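Local coordinates for BlEst2 (Bacillus licheniformis, PDB 6WPX), which probably hydrolyses ester bonds as a secreted lipase or esterase, and carries a C-terminal domain with an autoinhibitory effect, at residues F52-N57 with I83-D88; G121-Q126 with G145-G150; R140-G145 with K201-A206. All blocks are in the same frame, centred on the assembly; numbering follows the deposited sequence.

In the fold
All three contacts belong to the mostly parallel sheet of the alpha/beta-hydrolase domain and the segments that leave its strands. Contact 2 holds the middle: its centre is about 12 Å from that of contact 1 and about 9 Å from that of contact 3, and it touches both. Val53 and Leu85 of contact 1 pack on Gly121, Asp124 and Ser125. Gly145 is shared with contact 3, and His148 NE2 of contact 2 lies 2.9 Å from Thr143 OG1 of contact 3, probably a hydrogen bond. Contacts 1 and 3 come no nearer than about 6 Å between nearest atoms. Contact 2 backs the sharp turn just before helix 121-131, where this fold usually carries its nucleophile.

Contact 1. Residues F52-N57 with I83-D88; sequences FVHGLN and IDLHPD
His54 and Leu85 meet through a nearly straight bond in which the imidazole accepts rather than donates: Leu85 N gives its hydrogen to His54 NE2 at 2.8 Å, 169° at the hydrogen and close to the ring plane. The ring's other nitrogen is committed too, ND1 donating to Gly55 O at 2.8 Å along a carbonyl lone pair, and these two in-plane bonds fix the rotation of the imidazole. With chi1 at 67°, CG stands between the backbone N and the carbonyl carbon, and the ring edge is swung to segment 83-88, CD2 reaching 3.2 Å from Ile83 O.

Beside it Val53 CG1 meets Leu85 CD1 at 3.7 Å, a small apolar patch. Further along, Asn57 N donates to Pro87 O at 2.9 Å, and Pro87 CB lies against Asn57 CA at 3.5 Å. A water bridges the two segments where they leave their strands, donating to Phe52 O and Ile83 O.

In the second shell, Asp84 is held by Ser60 OG and Asn30 N, Leu85 rests on Asn94 and Met97 of helix 91-109, and Asn94 also binds His86 O. His-Gly after this strand recalls the oxyanion-hole segment of many lipases. Chemically, a histidine used as acceptor at one nitrogen and donor at the other ties the turn after strand 50-53 to the backbone of the neighbouring connection.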
loop_
_atom_site.group_PDB
_atom_site.type_symbol
_atom_site.label_atom_id
_atom_site.label_comp_id
_atom_site.label_asym_id
_atom_site.label_seq_id
_atom_site.Cartn_x
_atom_site.Cartn_y
_atom_site.Cartn_z
ATOM N N PHE A 52 14.612 15.356 5.966
ATOM C CA PHE A 52 13.376 14.602 6.179
ATOM C C PHE A 52 12.518 14.689 4.948
ATOM O O PHE A 52 12.253 15.787 4.456
ATOM C CB PHE A 52 12.648 15.086 7.441
ATOM C CG PHE A 52 13.382 14.701 8.706
ATOM C CD1 PHE A 52 13.162 13.458 9.311
ATOM C CD2 PHE A 52 14.289 15.575 9.300
ATOM C CE1 PHE A 52 13.832 13.109 10.488
ATOM C CE2 PHE A 52 14.928 15.237 10.503
ATOM C CZ PHE A 52 14.697 14.004 11.083
ATOM N N VAL A 53 12.145 13.511 4.405
ATOM C CA VAL A 53 11.391 13.392 3.152
ATOM C C VAL A 53 10.023 12.760 3.411
ATOM O O VAL A 53 9.950 11.618 3.865
ATOM C CB VAL A 53 12.201 12.661 2.046
ATOM C CG1 VAL A 53 11.440 12.653 0.707
ATOM C CG2 VAL A 53 13.580 13.297 1.859
ATOM N N HIS A 54 8.951 13.529 3.157
ATOM C CA HIS A 54 7.567 13.090 3.358
ATOM C C HIS A 54 7.142 12.001 2.341
ATOM O O HIS A 54 7.846 11.722 1.359
ATOM C CB HIS A 54 6.605 14.281 3.263
ATOM C CG HIS A 54 6.548 14.864 1.872
ATOM N ND1 HIS A 54 5.758 14.303 0.883
ATOM C CD2 HIS A 54 7.229 15.909 1.348
ATOM C CE1 HIS A 54 5.956 15.047 -0.198
ATOM N NE2 HIS A 54 6.844 16.020 0.038
ATOM N N GLY A 55 5.933 11.497 2.533
ATOM C CA GLY A 55 5.381 10.456 1.684
ATOM C C GLY A 55 4.258 10.921 0.796
ATOM O O GLY A 55 4.055 12.123 0.572
ATOM N N LEU A 56 3.512 9.941 0.329
ATOM C CA LEU A 56 2.382 10.102 -0.555
ATOM C C LEU A 56 1.374 11.128 -0.049
ATOM O O LEU A 56 0.937 11.040 1.096
ATOM C CB LEU A 56 1.726 8.728 -0.767
ATOM C CG LEU A 56 0.415 8.738 -1.578
ATOM C CD1 LEU A 56 0.660 9.086 -3.020
ATOM C CD2 LEU A 56 -0.288 7.388 -1.469
ATOM N N ASN A 57 1.022 12.097 -0.915
ATOM C CA ASN A 57 0.036 13.156 -0.685
ATOM C C ASN A 57 0.384 14.037 0.540
ATOM O O ASN A 57 -0.468 14.688 1.138
ATOM C CB ASN A 57 -1.394 12.574 -0.629
ATOM C CG ASN A 57 -1.864 11.870 -1.907
ATOM O OD1 ASN A 57 -1.540 12.267 -3.063
ATOM N ND2 ASN A 57 -2.703 10.854 -1.742
ATOM N N ILE A 83 11.856 19.065 3.214
ATOM C CA ILE A 83 11.542 19.383 1.829
ATOM C C ILE A 83 10.107 19.017 1.447
ATOM O O ILE A 83 9.548 18.038 1.950
ATOM C CB ILE A 83 12.598 18.696 0.899
ATOM C CG1 ILE A 83 12.457 19.171 -0.580
ATOM C CG2 ILE A 83 12.551 17.139 1.032
ATOM C CD1 ILE A 83 13.605 18.875 -1.480
ATOM N N ASP A 84 9.527 19.810 0.540
ATOM C CA ASP A 84 8.241 19.524 -0.049
ATOM C C ASP A 84 8.569 19.006 -1.443
ATOM O O ASP A 84 9.239 19.696 -2.213
ATOM C CB ASP A 84 7.380 20.792 -0.212
ATOM C CG ASP A 84 6.822 21.362 1.070
ATOM O OD1 ASP A 84 6.953 20.708 2.109
ATOM O OD2 ASP A 84 6.232 22.464 1.022
ATOM N N LEU A 85 8.132 17.794 -1.753
ATOM C CA LEU A 85 8.235 17.223 -3.092
ATOM C C LEU A 85 6.821 17.219 -3.593
ATOM O O LEU A 85 5.952 17.787 -2.916
ATOM C CB LEU A 85 8.823 15.797 -3.064
ATOM C CG LEU A 85 10.257 15.643 -2.504
ATOM C CD1 LEU A 85 10.712 14.198 -2.603
ATOM C CD2 LEU A 85 11.261 16.568 -3.250
ATOM N N HIS A 86 6.560 16.614 -4.764
ATOM C CA HIS A 86 5.196 16.537 -5.254
ATOM C C HIS A 86 4.405 15.527 -4.428
ATOM O O HIS A 86 4.847 14.391 -4.233
ATOM C CB HIS A 86 5.129 16.156 -6.733
ATOM C CG HIS A 86 5.729 17.168 -7.659
ATOM N ND1 HIS A 86 5.059 18.332 -7.979
ATOM C CD2 HIS A 86 6.885 17.123 -8.364
ATOM C CE1 HIS A 86 5.858 18.988 -8.804
ATOM N NE2 HIS A 86 6.966 18.301 -9.065
ATOM N N PRO A 87 3.216 15.919 -3.946
ATOM C CA PRO A 87 2.389 14.963 -3.192
ATOM C C PRO A 87 1.754 13.890 -4.100
ATOM O O PRO A 87 1.429 12.795 -3.655
ATOM C CB PRO A 87 1.288 15.862 -2.600
ATOM C CG PRO A 87 1.151 16.985 -3.558
ATOM C CD PRO A 87 2.557 17.240 -4.061
ATOM N N ASP A 88 1.626 14.217 -5.401
ATOM C CA ASP A 88 0.885 13.493 -6.436
ATOM C C ASP A 88 1.698 13.079 -7.683
ATOM O O ASP A 88 1.098 12.703 -8.697
ATOM C CB ASP A 88 -0.298 14.389 -6.853
ATOM C CG ASP A 88 0.092 15.724 -7.495
ATOM O OD1 ASP A 88 1.273 16.147 -7.346
ATOM O OD2 ASP A 88 -0.784 16.354 -8.132
HETATM O O HOH W 1 9.556 16.421 4.063
#

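Contact 2. Residues G121-Q126 with G145-G150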
loop_
_atom_site.group_PDB
_atom_site.type_symbol
_atom_site.label_atom_id
_atom_site.label_comp_id
_atom_site.label_asym_id
_atom_site.label_seq_id
_atom_site.Cartn_x
_atom_site.Cartn_y
_atom_site.Cartn_z
ATOM N N GLY A 121 8.295 8.611 0.055
ATOM C CA GLY A 121 9.516 9.407 0.132
ATOM C C GLY A 121 10.778 8.555 0.079
ATOM O O GLY A 121 11.787 9.025 -0.416
ATOM N N GLY A 122 10.725 7.309 0.576
ATOM C CA GLY A 122 11.870 6.387 0.548
ATOM C C GLY A 122 12.208 5.941 -0.864
ATOM O O GLY A 122 13.375 5.680 -1.173
ATOM N N ILE A 123 11.183 5.846 -1.730
ATOM C CA ILE A 123 11.299 5.470 -3.151
ATOM C C ILE A 123 11.829 6.679 -3.927
ATOM O O ILE A 123 12.757 6.517 -4.718
ATOM C CB ILE A 123 9.976 4.937 -3.767
ATOM C CG1 ILE A 123 9.376 3.759 -2.944
ATOM C CG2 ILE A 123 10.188 4.524 -5.241
ATOM C CD1 ILE A 123 7.862 3.517 -3.353
ATOM N N ASP A 124 11.252 7.886 -3.688
ATOM C CA ASP A 124 11.714 9.137 -4.322
ATOM C C ASP A 124 13.200 9.329 -3.978
ATOM O O ASP A 124 13.982 9.800 -4.801
ATOM C CB ASP A 124 10.930 10.347 -3.772
ATOM C CG ASP A 124 9.430 10.321 -3.973
ATOM O OD1 ASP A 124 8.956 9.560 -4.863
ATOM O OD2 ASP A 124 8.736 11.120 -3.312
ATOM N N SER A 125 13.568 8.969 -2.740
ATOM C CA SER A 125 14.941 9.074 -2.249
ATOM C C SER A 125 15.889 8.229 -3.055
ATOM O O SER A 125 16.925 8.738 -3.489
ATOM C CB SER A 125 15.021 8.721 -0.768
ATOM O OG SER A 125 14.371 9.754 -0.053
ATOM N N GLN A 126 15.532 6.956 -3.287
ATOM C CA GLN A 126 16.366 6.035 -4.071
ATOM C C GLN A 126 16.480 6.491 -5.472
ATOM O O GLN A 126 17.560 6.403 -6.036
ATOM C CB GLN A 126 15.809 4.621 -4.076
ATOM C CG GLN A 126 16.354 3.754 -2.996
ATOM C CD GLN A 126 16.321 2.309 -3.426
ATOM O OE1 GLN A 126 15.311 1.822 -3.932
ATOM N NE2 GLN A 126 17.404 1.583 -3.197
ATOM N N GLY A 145 8.593 2.854 6.819
ATOM C CA GLY A 145 7.372 2.330 6.207
ATOM C C GLY A 145 7.269 2.604 4.732
ATOM O O GLY A 145 6.206 2.996 4.241
ATOM N N THR A 146 8.388 2.449 4.018
ATOM C CA THR A 146 8.414 2.722 2.587
ATOM C C THR A 146 7.994 1.482 1.817
ATOM O O THR A 146 8.649 0.453 1.962
ATOM C CB THR A 146 9.810 3.190 2.122
ATOM O OG1 THR A 146 10.080 4.479 2.703
ATOM C CG2 THR A 146 9.908 3.273 0.573
ATOM N N PRO A 147 6.976 1.573 0.935
ATOM C CA PRO A 147 6.630 0.398 0.118
ATOM C C PRO A 147 7.625 0.203 -1.035
ATOM O O PRO A 147 7.278 0.408 -2.201
ATOM C CB PRO A 147 5.212 0.706 -0.368
ATOM C CG PRO A 147 5.154 2.222 -0.437
ATOM C CD PRO A 147 6.127 2.740 0.607
ATOM N N HIS A 148 8.866 -0.231 -0.711
ATOM C CA HIS A 148 9.889 -0.496 -1.738
ATOM C C HIS A 148 9.416 -1.556 -2.758
ATOM O O HIS A 148 9.884 -1.536 -3.890
ATOM C CB HIS A 148 11.206 -0.949 -1.103
ATOM C CG HIS A 148 11.876 0.129 -0.301
ATOM N ND1 HIS A 148 12.441 1.238 -0.908
ATOM C CD2 HIS A 148 12.041 0.224 1.038
ATOM C CE1 HIS A 148 12.971 1.945 0.072
ATOM N NE2 HIS A 148 12.751 1.371 1.268
ATOM N N HIS A 149 8.505 -2.477 -2.354
ATOM C CA HIS A 149 7.990 -3.507 -3.269
ATOM C C HIS A 149 6.542 -3.204 -3.694
ATOM O O HIS A 149 5.872 -4.050 -4.256
ATOM C CB HIS A 149 8.145 -4.941 -2.692
ATOM C CG HIS A 149 9.572 -5.302 -2.382
ATOM N ND1 HIS A 149 10.355 -5.995 -3.279
ATOM C CD2 HIS A 149 10.325 -4.977 -1.312
ATOM C CE1 HIS A 149 11.541 -6.119 -2.711
ATOM N NE2 HIS A 149 11.578 -5.515 -1.534
ATOM N N GLY A 150 6.084 -1.995 -3.427
ATOM C CA GLY A 150 4.743 -1.593 -3.795
ATOM C C GLY A 150 3.694 -1.766 -2.721
ATOM O O GLY A 150 3.920 -2.392 -1.679
HETATM O O HOH W 2 12.612 2.026 -3.596
#
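Ile123, on the first turn of helix 121-131, reaches across to the loop that follows strand 138-144, and most of the contact gathers round it, His148 and Thr146. Its CG1 meets Thr146 CG2 at 3.6 Å, the two side chains crossing at a slant, while CD1 runs on to 3.4 Å from Pro147 O and touches the proline ring at CG. The extended chain, chi2 164°, carries that terminal methyl out to the Pro147 carbonyl. With CG1 and CD1 gone, an alanine here would probably open a gap between the helix and the loop and leave the Thr146 methyl and the Pro147 ring without their apolar neighbour. Met184 and Phe187 of helix 181-191 also pack on this isoleucine.

Thr146 works with both branches. Its methyl lies 3.3 Å above the plane of the His148 ring, over the centre, a CH-pi type of packing inside the loop. Its hydroxyl is bound to Ser119 O, just before the helix, and OG1 comes within 3.4 Å of Gly122 CA, an approach that depends on the bare glycine backbone.

His148 presses less closely, CE1 standing 4.0 Å from Gly122 O. Its ring is held at the edge instead: NE2 is bonded to Thr143 OG1, and ND1 lies 2.8 Å from a water that donates to Gln126 OE1, which also takes a bond from Arg188.

Pro147 centres an inverse gamma turn and begins a type I turn ending at Gly150. Ser119 is the central serine of a Ser-x-Ser-x-Gly sequence that runs from the end of strand 113-118 into the helix, consistent with the nucleophile elbow of alpha/beta hydrolases.

Contact 3. Residues R140-G145 with K201-A206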
loop_
_atom_site.group_PDB
_atom_site.type_symbol
_atom_site.label_atom_id
_atom_site.label_comp_id
_atom_site.label_asym_id
_atom_site.label_seq_id
_atom_site.Cartn_x
_atom_site.Cartn_y
_atom_site.Cartn_z
ATOM N N ARG A 140 23.806 8.352 3.659
ATOM C CA ARG A 140 22.965 7.194 3.890
ATOM C C ARG A 140 21.500 7.551 3.824
ATOM O O ARG A 140 21.126 8.725 3.938
ATOM C CB ARG A 140 23.309 6.498 5.235
ATOM C CG ARG A 140 22.981 7.327 6.479
ATOM C CD ARG A 140 23.377 6.605 7.759
ATOM N NE ARG A 140 24.822 6.355 7.815
ATOM C CZ ARG A 140 25.402 5.505 8.651
ATOM N NH1 ARG A 140 24.669 4.820 9.526
ATOM N NH2 ARG A 140 26.718 5.346 8.635
ATOM N N VAL A 141 20.688 6.523 3.682
ATOM C CA VAL A 141 19.236 6.625 3.619
ATOM C C VAL A 141 18.599 5.668 4.632
ATOM O O VAL A 141 18.882 4.473 4.636
ATOM C CB VAL A 141 18.719 6.356 2.185
ATOM C CG1 VAL A 141 17.198 6.511 2.094
ATOM C CG2 VAL A 141 19.412 7.266 1.170
ATOM N N ILE A 142 17.674 6.207 5.431
ATOM C CA ILE A 142 16.833 5.458 6.350
ATOM C C ILE A 142 15.390 5.643 5.852
ATOM O O ILE A 142 14.917 6.759 5.711
ATOM C CB ILE A 142 17.031 5.919 7.807
ATOM C CG1 ILE A 142 18.507 5.743 8.239
ATOM C CG2 ILE A 142 16.020 5.206 8.758
ATOM C CD1 ILE A 142 18.926 6.672 9.305
ATOM N N THR A 143 14.714 4.547 5.555
ATOM C CA THR A 143 13.333 4.599 5.087
ATOM C C THR A 143 12.412 4.106 6.201
ATOM O O THR A 143 12.726 3.123 6.857
ATOM C CB THR A 143 13.136 3.873 3.756
ATOM O OG1 THR A 143 13.148 2.459 3.950
ATOM C CG2 THR A 143 14.131 4.311 2.674
ATOM N N LEU A 144 11.279 4.799 6.394
ATOM C CA LEU A 144 10.282 4.493 7.407
ATOM C C LEU A 144 8.984 4.115 6.695
ATOM O O LEU A 144 8.357 4.971 6.067
ATOM C CB LEU A 144 10.031 5.729 8.314
ATOM C CG LEU A 144 11.275 6.475 8.897
ATOM C CD1 LEU A 144 10.849 7.702 9.715
ATOM C CD2 LEU A 144 12.128 5.555 9.733
ATOM N N GLY A 145 8.593 2.854 6.819
ATOM C CA GLY A 145 7.372 2.330 6.207
ATOM C C GLY A 145 7.269 2.604 4.732
ATOM O O GLY A 145 6.206 2.996 4.241
ATOM N N LYS A 201 24.528 3.467 1.636
ATOM C CA LYS A 201 24.019 2.484 2.598
ATOM C C LYS A 201 22.548 2.802 2.864
ATOM O O LYS A 201 22.203 3.922 3.057
ATOM C CB LYS A 201 24.805 2.536 3.905
ATOM C CG LYS A 201 24.392 1.457 4.884
ATOM C CD LYS A 201 24.747 0.060 4.415
ATOM C CE LYS A 201 24.080 -1.056 5.205
ATOM N NZ LYS A 201 23.026 -0.568 6.108
ATOM N N TYR A 202 21.756 1.763 2.912
ATOM C CA TYR A 202 20.308 1.788 3.171
ATOM C C TYR A 202 19.938 1.073 4.440
ATOM O O TYR A 202 20.501 0.022 4.761
ATOM C CB TYR A 202 19.519 1.159 2.008
ATOM C CG TYR A 202 19.585 1.987 0.753
ATOM C CD1 TYR A 202 18.665 3.001 0.517
ATOM C CD2 TYR A 202 20.594 1.787 -0.186
ATOM C CE1 TYR A 202 18.766 3.819 -0.605
ATOM C CE2 TYR A 202 20.693 2.581 -1.322
ATOM C CZ TYR A 202 19.772 3.590 -1.533
ATOM O OH TYR A 202 19.863 4.365 -2.655
ATOM N N PHE A 203 18.956 1.650 5.144
ATOM C CA PHE A 203 18.349 1.116 6.362
ATOM C C PHE A 203 16.860 1.204 6.188
ATOM O O PHE A 203 16.350 2.220 5.706
ATOM C CB PHE A 203 18.733 1.939 7.594
ATOM C CG PHE A 203 20.179 1.859 7.987
ATOM C CD1 PHE A 203 21.127 2.658 7.367
ATOM C CD2 PHE A 203 20.596 0.992 8.996
ATOM C CE1 PHE A 203 22.473 2.592 7.748
ATOM C CE2 PHE A 203 21.934 0.936 9.380
ATOM C CZ PHE A 203 22.864 1.733 8.753
ATOM N N THR A 204 16.151 0.177 6.615
ATOM C CA THR A 204 14.689 0.225 6.533
ATOM C C THR A 204 14.096 -0.037 7.878
ATOM O O THR A 204 14.593 -0.874 8.632
ATOM C CB THR A 204 14.100 -0.743 5.485
ATOM O OG1 THR A 204 14.232 -2.075 5.957
ATOM C CG2 THR A 204 14.716 -0.586 4.077
ATOM N N LEU A 205 13.052 0.701 8.186
ATOM C CA LEU A 205 12.234 0.512 9.377
ATOM C C LEU A 205 10.849 0.171 8.853
ATOM O O LEU A 205 10.435 0.673 7.799
ATOM C CB LEU A 205 12.152 1.767 10.260
ATOM C CG LEU A 205 13.181 1.850 11.402
ATOM C CD1 LEU A 205 14.585 2.047 10.841
ATOM C CD2 LEU A 205 12.843 3.021 12.351
ATOM N N ALA A 206 10.154 -0.695 9.569
ATOM C CA ALA A 206 8.783 -1.064 9.217
ATOM C C ALA A 206 8.006 -1.286 10.492
ATOM O O ALA A 206 8.584 -1.675 11.510
ATOM C CB ALA A 206 8.770 -2.324 8.355
HETATM O O HOH W 3 10.920 1.022 5.035
#
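Arg140 leaves its strand with CG between the backbone N and the carbonyl carbon (chi1 67°) and bends again at chi3 (62°), and these two turns bring its guanidinium to the ring of Phe203, NH1 to CE1 3.6 Å, the planes only 15° apart. On a face of the same ring, offset toward the rim, sits Lys201 NZ, which donates to Tyr202 O and to Thr245. Carbonyls of Leu270 and Ile273 take up the hydrogens of Arg140 NH1.

Beneath these side chains runs a regular parallel ladder. Five backbone bonds alternate between the strands, from Val141 N to Lys201 O at 3.1 Å through Thr143 N to Phe203 O at 2.8 Å, and on to Gly145 N with Leu205 O at 3.0 Å, where the glycine turns out of the strand with positive phi.

The face that bears Arg140 and Lys201 also carries Ile142, Leu144, Phe203 and Leu205, with Leu144 CD2 and Leu205 CD2 side by side at 3.7 Å and Phe267 of helix 260-267 packed on Ile142 and Leu144. The other bears Val141, whose CB rests 3.7 Å from Tyr202 CD1, and the paired threonines, Thr143 OG1 lying 3.4 Å from Thr204 CG2. Thr204 OG1 is bound by Asn246 and Arg240, and Thr143 OG1 by His148.

Alternate amides of each strand are spent on the other, and strand 113-118 takes backbone bonds on the far side of strand 138-144. The basic groups beside Phe203 find carbonyl and hydroxyl oxygens, which probably offsets the cost of burying the guanidinium and holding the ammonium near it.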